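Local coordinates for vacuolar protein sorting-associated protein 29 (Entamoeba histolytica, PDB 5XCJ), which probably takes part in retromer-mediated protein transport, as a zinc-binding member of the VPS29 family with a calcineurin-like metallophosphoesterase fold, at residues 1-6 against 33-38; 113-118 against 140-145; 128-133 against 151-156. The protein carries 1 engineered substitution. All blocks are in the same frame, centred on the assembly; numbering follows the deposited sequence.

Contact 1 of 3, residues 1-6 against 33-38; sequences MLVLVI and TVLCTG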
loop_
_atom_site.group_PDB
_atom_site.type_symbol
_atom_site.label_atom_id
_atom_site.label_comp_id
_atom_site.label_asym_id
_atom_site.label_seq_id
_atom_site.Cartn_x
_atom_site.Cartn_y
_atom_site.Cartn_z
ATOM N N MET A 1 -16.717 1.032 -4.288
ATOM C CA MET A 1 -15.582 0.209 -3.890
ATOM C C MET A 1 -14.539 1.004 -3.106
ATOM O O MET A 1 -13.884 1.888 -3.650
ATOM C CB MET A 1 -14.924 -0.427 -5.115
ATOM C CG MET A 1 -15.527 -1.752 -5.554
ATOM S SD MET A 1 -15.527 -3.008 -4.268
ATOM C CE MET A 1 -15.328 -4.503 -5.227
ATOM N N LEU A 2 -14.393 0.687 -1.827
ATOM C CA LEU A 2 -13.409 1.347 -0.984
ATOM C C LEU A 2 -12.274 0.365 -0.768
ATOM O O LEU A 2 -12.492 -0.744 -0.293
ATOM C CB LEU A 2 -14.015 1.737 0.358
ATOM C CG LEU A 2 -13.068 2.462 1.304
ATOM C CD1 LEU A 2 -12.710 3.828 0.754
ATOM C CD2 LEU A 2 -13.712 2.583 2.669
ATOM N N VAL A 3 -11.069 0.782 -1.129
ATOM C CA VAL A 3 -9.886 -0.060 -1.024
ATOM C C VAL A 3 -8.826 0.494 -0.082
ATOM O O VAL A 3 -8.341 1.606 -0.258
ATOM C CB VAL A 3 -9.244 -0.217 -2.411
ATOM C CG1 VAL A 3 -8.170 -1.284 -2.406
ATOM C CG2 VAL A 3 -10.306 -0.483 -3.464
ATOM N N LEU A 4 -8.461 -0.295 0.919
ATOM C CA LEU A 4 -7.439 0.129 1.853
ATOM C C LEU A 4 -6.099 -0.331 1.287
ATOM O O LEU A 4 -5.921 -1.509 1.023
ATOM C CB LEU A 4 -7.675 -0.504 3.229
ATOM C CG LEU A 4 -6.563 -0.427 4.274
ATOM C CD1 LEU A 4 -6.267 1.000 4.709
ATOM C CD2 LEU A 4 -6.869 -1.306 5.475
ATOM N N VAL A 5 -5.186 0.607 1.066
ATOM C CA VAL A 5 -3.858 0.275 0.561
ATOM C C VAL A 5 -2.889 0.468 1.724
ATOM O O VAL A 5 -2.683 1.575 2.202
ATOM C CB VAL A 5 -3.469 1.150 -0.643
ATOM C CG1 VAL A 5 -2.123 0.726 -1.210
ATOM C CG2 VAL A 5 -4.548 1.083 -1.709
ATOM N N ILE A 6 -2.302 -0.633 2.172
ATOM C CA ILE A 6 -1.406 -0.637 3.326
ATOM C C ILE A 6 -0.262 -1.641 3.159
ATOM O O ILE A 6 -0.336 -2.515 2.306
ATOM C CB ILE A 6 -2.224 -0.972 4.593
ATOM C CG1 ILE A 6 -1.573 -0.429 5.868
ATOM C CG2 ILE A 6 -2.488 -2.461 4.665
ATOM C CD1 ILE A 6 -2.467 -0.508 7.085
ATOM N N THR A 33 -12.194 -3.889 -0.018
ATOM C CA THR A 33 -10.971 -4.611 -0.364
ATOM C C THR A 33 -9.722 -4.039 0.310
ATOM O O THR A 33 -9.635 -2.835 0.551
ATOM C CB THR A 33 -10.791 -4.603 -1.907
ATOM O OG1 THR A 33 -12.023 -4.963 -2.526
ATOM C CG2 THR A 33 -9.721 -5.573 -2.385
ATOM N N VAL A 34 -8.772 -4.923 0.598
ATOM C CA VAL A 34 -7.508 -4.540 1.188
ATOM C C VAL A 34 -6.374 -4.988 0.264
ATOM O O VAL A 34 -6.308 -6.152 -0.117
ATOM C CB VAL A 34 -7.301 -5.193 2.568
ATOM C CG1 VAL A 34 -5.839 -5.162 2.962
ATOM C CG2 VAL A 34 -8.164 -4.522 3.628
ATOM N N LEU A 35 -5.521 -4.052 -0.131
ATOM C CA LEU A 35 -4.372 -4.372 -0.964
ATOM C C LEU A 35 -3.146 -4.114 -0.101
ATOM O O LEU A 35 -2.833 -2.974 0.218
ATOM C CB LEU A 35 -4.359 -3.515 -2.227
ATOM C CG LEU A 35 -5.626 -3.638 -3.076
ATOM C CD1 LEU A 35 -5.478 -2.931 -4.412
ATOM C CD2 LEU A 35 -6.034 -5.091 -3.258
ATOM N N CYS A 36 -2.455 -5.180 0.261
ATOM C CA CYS A 36 -1.295 -5.079 1.123
ATOM C C CYS A 36 -0.008 -5.381 0.371
ATOM O O CYS A 36 0.119 -6.415 -0.274
ATOM C CB CYS A 36 -1.449 -6.023 2.312
ATOM S SG CYS A 36 -0.094 -5.959 3.499
ATOM N N THR A 37 0.961 -4.488 0.513
ATOM C CA THR A 37 2.258 -4.614 -0.148
ATOM C C THR A 37 3.201 -5.675 0.427
ATOM O O THR A 37 4.224 -5.974 -0.174
ATOM C CB THR A 37 2.992 -3.269 -0.256
ATOM O OG1 THR A 37 3.124 -2.682 1.039
ATOM C CG2 THR A 37 2.234 -2.326 -1.179
ATOM N N GLY A 38 2.859 -6.254 1.572
ATOM C CA GLY A 38 3.732 -7.251 2.174
ATOM C C GLY A 38 4.463 -6.771 3.415
ATOM O O GLY A 38 4.108 -5.746 3.981
#
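Leu4 carries the two shortest backbone bonds between these strands: its N donates to Thr33 O at 2.8 Å, and its O accepts from Leu35 N, also at 2.8 Å. The ladder continues to Ile6, whose N reaches Leu35 O at 3.1 Å and whose O takes the N-H of Thr37 at 3.0 Å. A longer bond, from Thr33 N to Leu2 O, closes the other end. Each of these strands also bonds to a further neighbour, Val3 and Val5 to strand 149-156 and Val34 to strand 55-58, which places the pair in the interior of the sheet. The strands run parallel with a 21° twist, and with helix 20-28 between them they form a beta-alpha-beta unit of the metallophosphatase fold. Just past their C-terminal ends come Asp8 and Asn39, both zinc ligands in this protein, although no metal is bound to this chain. In the turn after strand 33-36, Cys36 SG accepts the N-H of Gly38 at 3.5 Å. Packing differs on the two faces of the sheet. On the face of Val3, Val5, Thr33 and Leu35, Val3 lays its CG1 against Leu35 CG at 3.5 Å; that branch stands trans to the backbone N (chi1 -169°), and the two side chains meet at a slant. On the face of Leu4, Ile6, Val34 and Cys36, Leu4 and Val34 lie alongside each other and point the same way, with Leu4 CD2 and Val34 CG2 3.9 Å apart. Leu49 and Leu52 of helix 43-52 cover this face.

Contact 2 of 3, residues 113-118 against 140-145; sequences TGHTHK and SPLVDN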
loop_
_atom_site.group_PDB
_atom_site.type_symbol
_atom_site.label_atom_id
_atom_site.label_comp_id
_atom_site.label_asym_id
_atom_site.label_seq_id
_atom_site.Cartn_x
_atom_site.Cartn_y
_atom_site.Cartn_z
ATOM N N THR A 113 2.969 -0.323 -5.133
ATOM C CA THR A 113 4.233 -0.839 -4.623
ATOM C C THR A 113 4.601 -0.177 -3.290
ATOM O O THR A 113 4.110 0.892 -2.971
ATOM C CB THR A 113 5.390 -0.625 -5.626
ATOM O OG1 THR A 113 5.515 0.767 -5.939
ATOM C CG2 THR A 113 5.155 -1.410 -6.899
ATOM N N GLY A 114 5.455 -0.832 -2.517
ATOM C CA GLY A 114 5.900 -0.297 -1.249
ATOM C C GLY A 114 7.402 -0.133 -1.296
ATOM O O GLY A 114 7.899 0.603 -2.150
ATOM N N HIS A 115 8.091 -0.754 -0.344
ATOM C CA HIS A 115 9.554 -0.766 -0.257
ATOM C C HIS A 115 10.252 0.519 0.192
ATOM O O HIS A 115 11.108 0.494 1.061
ATOM C CB HIS A 115 10.170 -1.273 -1.559
ATOM C CG HIS A 115 11.648 -1.479 -1.479
ATOM N ND1 HIS A 115 12.211 -2.639 -1.000
ATOM C CD2 HIS A 115 12.679 -0.665 -1.801
ATOM C CE1 HIS A 115 13.527 -2.534 -1.034
ATOM N NE2 HIS A 115 13.836 -1.349 -1.520
ATOM N N THR A 116 9.910 1.622 -0.454
ATOM C CA THR A 116 10.516 2.917 -0.189
ATOM C C THR A 116 10.265 3.484 1.203
ATOM O O THR A 116 11.008 4.344 1.658
ATOM C CB THR A 116 10.075 3.962 -1.233
ATOM O OG1 THR A 116 8.689 4.258 -1.056
ATOM C CG2 THR A 116 10.299 3.431 -2.630
ATOM N N HIS A 117 9.157 3.069 1.811
ATOM C CA HIS A 117 8.708 3.552 3.120
ATOM C C HIS A 117 8.313 5.032 3.089
ATOM O O HIS A 117 8.336 5.718 4.103
ATOM C CB HIS A 117 9.715 3.252 4.231
ATOM C CG HIS A 117 9.757 1.808 4.624
ATOM N ND1 HIS A 117 10.043 1.389 5.903
ATOM C CD2 HIS A 117 9.553 0.683 3.899
ATOM C CE1 HIS A 117 10.013 0.070 5.948
ATOM N NE2 HIS A 117 9.719 -0.384 4.745
ATOM N N LYS A 118 7.951 5.509 1.905
ATOM C CA LYS A 118 7.507 6.878 1.732
ATOM C C LYS A 118 6.230 6.863 0.909
ATOM O O LYS A 118 6.213 6.385 -0.218
ATOM C CB LYS A 118 8.561 7.742 1.051
ATOM C CG LYS A 118 8.233 9.223 1.094
ATOM C CD LYS A 118 7.484 9.574 2.371
ATOM C CE LYS A 118 7.908 10.922 2.927
ATOM N NZ LYS A 118 8.303 10.839 4.357
ATOM N N SER A 140 13.744 2.405 7.478
ATOM C CA SER A 140 14.156 2.140 6.118
ATOM C C SER A 140 15.489 2.819 5.855
ATOM O O SER A 140 15.700 3.951 6.264
ATOM C CB SER A 140 13.109 2.634 5.120
ATOM O OG SER A 140 13.555 2.449 3.791
ATOM N N PRO A 141 16.381 2.122 5.161
ATOM C CA PRO A 141 17.674 2.691 4.776
ATOM C C PRO A 141 17.434 3.874 3.832
ATOM O O PRO A 141 18.219 4.812 3.787
ATOM C CB PRO A 141 18.390 1.532 4.071
ATOM C CG PRO A 141 17.358 0.491 3.840
ATOM C CD PRO A 141 16.313 0.681 4.886
ATOM N N LEU A 142 16.368 3.772 3.052
ATOM C CA LEU A 142 15.951 4.788 2.083
ATOM C C LEU A 142 15.481 6.139 2.637
ATOM O O LEU A 142 15.742 7.176 2.045
ATOM C CB LEU A 142 14.916 4.197 1.131
ATOM C CG LEU A 142 15.374 2.910 0.447
ATOM C CD1 LEU A 142 14.470 2.547 -0.715
ATOM C CD2 LEU A 142 16.821 3.027 -0.004
ATOM N N VAL A 143 14.765 6.111 3.757
ATOM C CA VAL A 143 14.218 7.318 4.376
ATOM C C VAL A 143 14.768 7.581 5.779
ATOM O O VAL A 143 14.825 6.682 6.605
ATOM C CB VAL A 143 12.682 7.226 4.470
ATOM C CG1 VAL A 143 12.097 8.509 5.027
ATOM C CG2 VAL A 143 12.079 6.903 3.116
ATOM N N ASP A 144 15.226 8.806 6.019
ATOM C CA ASP A 144 15.751 9.180 7.330
ATOM C C ASP A 144 14.711 9.210 8.440
ATOM O O ASP A 144 14.975 8.790 9.560
ATOM C CB ASP A 144 16.471 10.523 7.271
ATOM C CG ASP A 144 17.533 10.655 8.342
ATOM O OD1 ASP A 144 17.787 9.671 9.058
ATOM O OD2 ASP A 144 18.114 11.750 8.467
ATOM N N ASN A 145 13.544 9.762 8.142
ATOM C CA ASN A 145 12.478 9.853 9.128
ATOM C C ASN A 145 11.108 9.412 8.610
ATOM O O ASN A 145 10.244 10.241 8.355
ATOM C CB ASN A 145 12.401 11.264 9.704
ATOM C CG ASN A 145 11.799 11.288 11.089
ATOM O OD1 ASN A 145 10.825 10.593 11.365
ATOM N ND2 ASN A 145 12.381 12.085 11.973
HETATM O O HOH W 1 13.051 0.146 2.548
#
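Ser140 packs against the imidazole of His117: Ser140 CB sits 3.4 Å from His117 ND1 and 3.5 Å from His117 CG, while Ser140 OG stands over one face of the ring. No hydrogen bond forms between the two side chains; His117 ND1 is bonded instead to Ala138 O, which helps to fix the rotation of the imidazole. Ser140 OG lies trans to its own backbone N (chi1 176°), from where it accepts the N-H of Leu142 at 3.2 Å in an ST turn with a distinctly bent bond (136°). Ser140 OG is also 2.7 Å from a water that donates to His115 O, so the polar link between the two loops passes through solvent rather than directly. Gly114, His115, Thr116 and His117 spell the Gly-His-x-His signature of calcineurin-like phosphoesterases; His115 and His117 are ligands of the first and second zinc of this protein, respectively, though neither ion is present here. The side chains of His115 and Leu142 run at about a right angle, and Leu142 CD1 approaches the imidazole obliquely, 3.8 Å from His115 CD2. At Thr116, the residue between the two histidines, Val143 CG2 comes within 3.1 Å of Thr116 O, a tight approach of a methyl to a carbonyl oxygen. That methyl also faces the aliphatic start of Lys118, with Val143 CG2 and Lys118 CB 4.2 Å apart. A second ST turn, from Lys118 N to Thr116 OG1 at 3.3 Å, lies within the histidine loop itself.

Contact 3 of 3, residues 128-133 against 151-156; sequences YFLNPG and MLLEIN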
loop_
_atom_site.group_PDB
_atom_site.type_symbol
_atom_site.label_atom_id
_atom_site.label_comp_id
_atom_site.label_asym_id
_atom_site.label_seq_id
_atom_site.Cartn_x
_atom_site.Cartn_y
_atom_site.Cartn_z
ATOM N N TYR A 128 -1.403 5.328 -13.107
ATOM C CA TYR A 128 -1.242 5.746 -11.723
ATOM C C TYR A 128 -0.346 4.829 -10.913
ATOM O O TYR A 128 -0.506 3.618 -10.938
ATOM C CB TYR A 128 -2.610 5.865 -11.059
ATOM C CG TYR A 128 -3.596 6.659 -11.883
ATOM C CD1 TYR A 128 -4.379 6.044 -12.838
ATOM C CD2 TYR A 128 -3.724 8.027 -11.709
ATOM C CE1 TYR A 128 -5.276 6.770 -13.597
ATOM C CE2 TYR A 128 -4.614 8.760 -12.460
ATOM C CZ TYR A 128 -5.385 8.128 -13.401
ATOM O OH TYR A 128 -6.271 8.860 -14.150
ATOM N N PHE A 129 0.612 5.430 -10.221
ATOM C CA PHE A 129 1.544 4.698 -9.382
ATOM C C PHE A 129 1.319 5.122 -7.941
ATOM O O PHE A 129 1.490 6.284 -7.601
ATOM C CB PHE A 129 2.975 4.984 -9.822
ATOM C CG PHE A 129 3.291 4.473 -11.198
ATOM C CD1 PHE A 129 2.889 5.174 -12.320
ATOM C CD2 PHE A 129 3.974 3.285 -11.368
ATOM C CE1 PHE A 129 3.173 4.701 -13.584
ATOM C CE2 PHE A 129 4.259 2.811 -12.631
ATOM C CZ PHE A 129 3.854 3.521 -13.742
ATOM N N LEU A 130 0.958 4.156 -7.100
ATOM C CA LEU A 130 0.661 4.413 -5.696
ATOM C C LEU A 130 1.512 3.642 -4.687
ATOM O O LEU A 130 1.764 2.456 -4.849
ATOM C CB LEU A 130 -0.814 4.128 -5.426
ATOM C CG LEU A 130 -1.773 4.558 -6.534
ATOM C CD1 LEU A 130 -3.189 4.084 -6.267
ATOM C CD2 LEU A 130 -1.728 6.062 -6.696
ATOM N N ASN A 131 1.986 4.350 -3.677
ATOM C CA ASN A 131 2.751 3.759 -2.593
ATOM C C ASN A 131 2.151 4.301 -1.296
ATOM O O ASN A 131 2.159 5.502 -1.078
ATOM C CB ASN A 131 4.215 4.157 -2.732
ATOM C CG ASN A 131 5.109 3.472 -1.725
ATOM O OD1 ASN A 131 4.720 3.229 -0.598
ATOM N ND2 ASN A 131 6.329 3.170 -2.139
ATOM N N PRO A 132 1.660 3.424 -0.429
ATOM C CA PRO A 132 1.047 3.869 0.828
ATOM C C PRO A 132 2.044 4.133 1.960
ATOM O O PRO A 132 1.638 4.577 3.030
ATOM C CB PRO A 132 0.123 2.706 1.198
ATOM C CG PRO A 132 0.758 1.515 0.579
ATOM C CD PRO A 132 1.500 1.976 -0.642
ATOM N N GLY A 133 3.323 3.869 1.717
ATOM C CA GLY A 133 4.336 4.046 2.740
ATOM C C GLY A 133 4.277 2.907 3.750
ATOM O O GLY A 133 3.673 1.874 3.498
ATOM N N MET A 151 -3.178 4.510 2.655
ATOM C CA MET A 151 -4.047 5.127 1.666
ATOM C C MET A 151 -5.414 4.473 1.623
ATOM O O MET A 151 -5.550 3.283 1.871
ATOM C CB MET A 151 -3.451 4.981 0.271
ATOM C CG MET A 151 -2.295 5.889 -0.080
ATOM S SD MET A 151 -1.792 5.537 -1.779
ATOM C CE MET A 151 -0.521 6.770 -2.023
ATOM N N LEU A 152 -6.424 5.272 1.307
ATOM C CA LEU A 152 -7.771 4.773 1.128
ATOM C C LEU A 152 -8.193 5.236 -0.254
ATOM O O LEU A 152 -8.071 6.413 -0.572
ATOM C CB LEU A 152 -8.723 5.320 2.180
ATOM C CG LEU A 152 -8.660 4.627 3.532
ATOM C CD1 LEU A 152 -9.658 5.250 4.487
ATOM C CD2 LEU A 152 -8.916 3.140 3.364
ATOM N N LEU A 153 -8.661 4.312 -1.077
ATOM C CA LEU A 153 -9.080 4.660 -2.423
ATOM C C LEU A 153 -10.577 4.547 -2.581
ATOM O O LEU A 153 -11.181 3.571 -2.160
ATOM C CB LEU A 153 -8.418 3.762 -3.471
ATOM C CG LEU A 153 -6.924 3.455 -3.409
ATOM C CD1 LEU A 153 -6.559 2.555 -4.579
ATOM C CD2 LEU A 153 -6.093 4.724 -3.409
ATOM N N GLU A 154 -11.170 5.567 -3.183
ATOM C CA GLU A 154 -12.590 5.542 -3.460
ATOM C C GLU A 154 -12.651 5.441 -4.975
ATOM O O GLU A 154 -12.228 6.352 -5.675
ATOM C CB GLU A 154 -13.259 6.818 -2.962
ATOM C CG GLU A 154 -14.711 6.975 -3.370
ATOM C CD GLU A 154 -15.412 8.098 -2.625
ATOM O OE1 GLU A 154 -14.726 8.918 -1.985
ATOM O OE2 GLU A 154 -16.654 8.152 -2.678
ATOM N N ILE A 155 -13.119 4.308 -5.474
ATOM C CA ILE A 155 -13.214 4.111 -6.907
ATOM C C ILE A 155 -14.642 3.865 -7.376
ATOM O O ILE A 155 -15.314 2.949 -6.914
ATOM C CB ILE A 155 -12.373 2.902 -7.359
ATOM C CG1 ILE A 155 -10.890 3.128 -7.073
ATOM C CG2 ILE A 155 -12.596 2.609 -8.833
ATOM C CD1 ILE A 155 -10.007 2.011 -7.572
ATOM N N ASN A 156 -15.112 4.710 -8.280
ATOM C CA ASN A 156 -16.412 4.504 -8.882
ATOM C C ASN A 156 -16.115 4.462 -10.368
ATOM O O ASN A 156 -15.850 5.501 -10.962
ATOM C CB ASN A 156 -17.355 5.657 -8.554
ATOM C CG ASN A 156 -18.792 5.353 -8.927
ATOM O OD1 ASN A 156 -19.142 4.208 -9.197
ATOM N ND2 ASN A 156 -19.628 6.378 -8.944
#
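Met151 reaches across from strand 149-156 to Leu130, Asn131 and Pro132, and most of the contact can be read along its side chain. From CB, a chi1 of -76° sets CG opposite the carbonyl carbon and brings it against the proline: Met151 CG lies 4.0 Å from Pro132 CA and 4.2 Å from Pro132 CB. The chain then runs fully extended (chi2 -179°), carrying the sulfur past the proline to a position where Met151 SD is 4.0 Å from Leu130 CB. At the tip the methyl ends above the plane of the Asn131 carbonyl, at its oxygen end, with Met151 CE 3.1 Å from Asn131 O and 3.7 Å from Asn131 C. Two residues further along the strand, Leu153 meets Leu130 tip to tip, the two CD1 atoms of Leu153 and Leu130 being 4.1 Å apart. These strands belong to different sheets, packed face against face as in the beta sandwich at the heart of the metallophosphatase fold. Neighbours complete the layer: Val5 touches Met151, Leu153 and Pro132, Thr121 touches Met151 and Leu130, and Ile162 touches both leucines. Asn131 directs its CB away from Met151, and its OD1 accepts the N-H of Gly133 at 2.8 Å in an Asx turn, which shapes the loop on the side of the zinc ligands Asp8 and His115. No hydrogen bond spans the two segments. The association therefore rests mainly on apolar contacts shielded from water, with the polarised S-methyl perhaps adding a slight electrostatic attraction to Asn131 O, while Asn131 OD1 is engaged in the turn beside the metal site.

Contact 1 closes along the chain before the others begin, whereas the segments of contacts 2 and 3 alternate. Contacts 1 and 3 lie close together, their centres about 8 Å apart, and share one sheet, in which strands 2-6 and 149-156 are neighbours; contact 3 then crosses from it to strand 127-131 of the second sheet. Contact 2, centred about 17 Å from contact 3 and 19 Å from contact 1, joins the loops that follow strands 110-112 and 127-131. Thr37 touches Thr113 and Gly114, and Thr113 probably hydrogen-bonds to Leu130. Contacts 1 and 3 thus lie in the sandwich, while contact 2 holds two of the zinc-ligand histidines at its edge.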